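Local coordinates for protein methyltransferase FkbM (Methylobacillus flagellatus KT, PDB 2PY6) that probably acts as a methyltransferase, moving a methyl group from a donor to an acceptor molecule, at residues P336-M341 with K362-I367. Numbering follows the deposited sequence.
Sequences PTFIKM and KPKLAI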
ATOM      1  N   PRO A 336      31.119  31.683   0.857  1.00 31.72           N
ATOM      2  CA  PRO A 336      29.756  31.239   0.612  1.00 32.23           C
ATOM      3  C   PRO A 336      28.768  32.400   0.585  1.00 30.54           C
ATOM      4  O   PRO A 336      29.046  33.497   1.078  1.00 30.84           O
ATOM      5  CB  PRO A 336      29.463  30.299   1.795  1.00 28.91           C
ATOM      6  CG  PRO A 336      30.266  30.820   2.905  1.00 30.92           C
ATOM      7  CD  PRO A 336      31.491  31.526   2.280  1.00 32.55           C
ATOM      8  N   THR A 337      27.641  32.138  -0.049  1.00 27.25           N
ATOM      9  CA  THR A 337      26.522  33.055  -0.129  1.00 25.77           C
ATOM     10  C   THR A 337      25.371  32.578   0.771  1.00 26.35           C
ATOM     11  O   THR A 337      24.478  33.354   1.059  1.00 25.16           O
ATOM     12  CB  THR A 337      26.004  33.143  -1.598  1.00 25.22           C
ATOM     13  OG1 THR A 337      25.534  31.858  -2.037  1.00 29.68           O
ATOM     14  CG2 THR A 337      27.115  33.627  -2.559  1.00 30.28           C
ATOM     15  N   PHE A 338      25.421  31.318   1.225  1.00 26.47           N
ATOM     16  CA  PHE A 338      24.368  30.723   2.029  1.00 26.35           C
ATOM     17  C   PHE A 338      24.904  29.588   2.881  1.00 27.77           C
ATOM     18  O   PHE A 338      25.642  28.726   2.388  1.00 27.06           O
ATOM     19  CB  PHE A 338      23.268  30.197   1.081  1.00 29.15           C
ATOM     20  CG  PHE A 338      22.092  29.563   1.769  1.00 27.07           C
ATOM     21  CD1 PHE A 338      21.422  30.222   2.806  1.00 31.85           C
ATOM     22  CD2 PHE A 338      21.577  28.367   1.312  1.00 29.93           C
ATOM     23  CE1 PHE A 338      20.341  29.670   3.422  1.00 30.19           C
ATOM     24  CE2 PHE A 338      20.474  27.792   1.931  1.00 28.43           C
ATOM     25  CZ  PHE A 338      19.849  28.443   2.988  1.00 31.32           C
ATOM     26  N   ILE A 339      24.577  29.622   4.173  1.00 27.51           N
ATOM     27  CA  ILE A 339      24.878  28.515   5.081  1.00 27.69           C
ATOM     28  C   ILE A 339      23.558  27.979   5.699  1.00 28.49           C
ATOM     29  O   ILE A 339      22.824  28.694   6.410  1.00 26.68           O
ATOM     30  CB  ILE A 339      25.925  28.857   6.186  1.00 25.47           C
ATOM     31  CG1 ILE A 339      27.241  29.330   5.562  1.00 29.28           C
ATOM     32  CG2 ILE A 339      26.213  27.603   7.088  1.00 30.83           C
ATOM     33  CD1 ILE A 339      28.166  30.018   6.516  1.00 26.79           C
ATOM     34  N   LYS A 340      23.251  26.737   5.342  1.00 27.19           N
ATOM     35  CA  LYS A 340      22.141  25.990   5.903  1.00 27.49           C
ATOM     36  C   LYS A 340      22.783  25.125   6.974  1.00 29.14           C
ATOM     37  O   LYS A 340      23.862  24.541   6.722  1.00 29.60           O
ATOM     38  CB  LYS A 340      21.465  25.129   4.836  1.00 27.56           C
ATOM     39  CG  LYS A 340      20.477  24.028   5.421  1.00 28.64           C
ATOM     40  CD  LYS A 340      21.236  22.721   5.688  1.00 25.30           C
ATOM     41  CE  LYS A 340      20.430  21.646   6.178  1.00 31.75           C
ATOM     42  NZ  LYS A 340      21.080  20.396   5.795  1.00 28.33           N
HETATM   43  N   MSE A 341      22.158  25.039   8.147  1.00 27.67           N
HETATM   44  CA  MSE A 341      22.702  24.270   9.255  1.00 26.71           C
HETATM   45  C   MSE A 341      21.615  23.534  10.027  1.00 29.71           C
HETATM   46  O   MSE A 341      20.668  24.157  10.556  1.00 26.41           O
HETATM   47  CB  MSE A 341      23.466  25.169  10.215  1.00 26.80           C
HETATM   48  CG  MSE A 341      24.277  24.401  11.261  1.00 29.04           C
HETATM   49 SE   MSE A 341      25.261  25.472  12.486  0.75 24.05          SE
HETATM   50  CE  MSE A 341      26.590  25.996  11.382  1.00 25.53           C
ATOM     51  N   LYS A 362      29.059  37.814   5.189  1.00 27.59           N
ATOM     52  CA  LYS A 362      27.663  37.937   5.504  1.00 25.43           C
ATOM     53  C   LYS A 362      26.796  37.090   4.591  1.00 27.94           C
ATOM     54  O   LYS A 362      25.913  37.602   3.899  1.00 25.48           O
ATOM     55  CB  LYS A 362      27.220  39.391   5.425  1.00 25.03           C
ATOM     56  CG  LYS A 362      25.883  39.671   6.109  1.00 27.54           C
ATOM     57  CD  LYS A 362      25.347  41.036   5.747  1.00 28.75           C
ATOM     58  CE  LYS A 362      23.934  41.220   6.185  1.00 33.76           C
ATOM     59  NZ  LYS A 362      23.408  42.434   5.559  1.00 37.06           N
ATOM     60  N   PRO A 363      27.016  35.786   4.606  1.00 26.19           N
ATOM     61  CA  PRO A 363      26.133  34.987   3.794  1.00 28.91           C
ATOM     62  C   PRO A 363      24.746  34.902   4.459  1.00 28.74           C
ATOM     63  O   PRO A 363      24.609  35.148   5.676  1.00 25.30           O
ATOM     64  CB  PRO A 363      26.801  33.633   3.801  1.00 28.16           C
ATOM     65  CG  PRO A 363      27.582  33.589   5.022  1.00 24.50           C
ATOM     66  CD  PRO A 363      27.958  34.977   5.376  1.00 29.95           C
ATOM     67  N   LYS A 364      23.736  34.580   3.664  1.00 28.05           N
ATOM     68  CA  LYS A 364      22.433  34.278   4.204  1.00 26.82           C
ATOM     69  C   LYS A 364      22.622  33.041   5.064  1.00 24.77           C
ATOM     70  O   LYS A 364      23.496  32.202   4.783  1.00 27.22           O
ATOM     71  CB  LYS A 364      21.425  33.968   3.094  1.00 24.78           C
ATOM     72  CG  LYS A 364      21.100  35.078   2.149  1.00 29.40           C
ATOM     73  CD  LYS A 364      20.097  34.646   1.054  1.00 30.98           C
ATOM     74  CE  LYS A 364      20.634  33.631   0.064  1.00 32.88           C
ATOM     75  NZ  LYS A 364      21.669  34.227  -0.762  1.00 30.83           N
ATOM     76  N   LEU A 365      21.844  32.925   6.135  1.00 24.74           N
ATOM     77  CA  LEU A 365      21.924  31.754   6.996  1.00 27.04           C
ATOM     78  C   LEU A 365      20.536  31.225   7.287  1.00 27.12           C
ATOM     79  O   LEU A 365      19.577  32.002   7.511  1.00 27.24           O
ATOM     80  CB  LEU A 365      22.584  32.081   8.360  1.00 26.76           C
ATOM     81  CG  LEU A 365      23.911  32.851   8.416  1.00 27.20           C
ATOM     82  CD1 LEU A 365      24.249  33.243   9.843  1.00 27.92           C
ATOM     83  CD2 LEU A 365      25.054  32.038   7.819  1.00 26.99           C
ATOM     84  N   ALA A 366      20.449  29.903   7.328  1.00 28.26           N
ATOM     85  CA  ALA A 366      19.234  29.193   7.769  1.00 27.38           C
ATOM     86  C   ALA A 366      19.737  28.230   8.823  1.00 28.65           C
ATOM     87  O   ALA A 366      20.376  27.211   8.490  1.00 26.65           O
ATOM     88  CB  ALA A 366      18.562  28.492   6.649  1.00 23.22           C
ATOM     89  N   ILE A 367      19.470  28.549  10.098  1.00 27.97           N
ATOM     90  CA  ILE A 367      20.048  27.791  11.226  1.00 28.04           C
ATOM     91  C   ILE A 367      18.945  27.110  12.027  1.00 28.53           C
ATOM     92  O   ILE A 367      18.085  27.798  12.602  1.00 30.28           O
ATOM     93  CB  ILE A 367      20.890  28.720  12.138  1.00 26.76           C
ATOM     94  CG1 ILE A 367      21.879  29.593  11.339  1.00 30.34           C
ATOM     95  CG2 ILE A 367      21.682  27.910  13.167  1.00 28.71           C
ATOM     96  CD1 ILE A 367      22.967  28.824  10.534  1.00 26.39           C
TER
HETATM   97  O   HOH W   1      23.738  35.891   0.002  1.00 34.84           O
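With CG of Phe-338 swung anti to its own nitrogen (chi1 -179°), the ring reaches across to the neighbouring strand, where CE1 lies 3.9 Å from CB of Ala-366 and CD1 3.8 Å from CB of Lys-364, whose side chain it crosses at about a right angle. Lys-364 bends twice near its end, which curls its chain back toward the carbonyl of Thr-337. Thr-337 O is gripped by Lys-364 N at 3.0 Å, the donor standing well above the carbonyl plane, and by a water that also accepts from Lys-364 NZ; the direct NZ bond to it is weak. The ammonium group has a second, charged partner in Glu-228. On the opposite face of the sheet, Ile-339 and Leu-365 run side by side, where CB of Ile-339 lies 3.7 Å from CD2 of Leu-365, while Ile-339 CD1 leans on the ring of Pro-363. Strands 338-341 and 364-367 are parallel neighbours in the Rossmann-like methyltransferase sheet, joined by a right-handed crossover through helices 347-352 and 355-361. Helix 355-361 covers Ile-339 and Leu-365 through Ile-358; further along, Met-341 CB meets CD1 of Ile-367 at 3.7 Å beneath helix 347-352. A leucine in place of Phe-338 would probably leave the Ala-366 methyl less well covered and would cost Phe-224 its edge-to-face ring partner. Between the backbones, Ala-366 N donates almost straight to Ile-339 O (2.8 Å, 169°), and Ile-339 N and Met-341 N donate to the carbonyls of Lys-364 and Ala-366. Lys-340, on the Phe-338 face, turns its NZ to the neighbouring strand 229-233, forming a salt bridge with Asp-232.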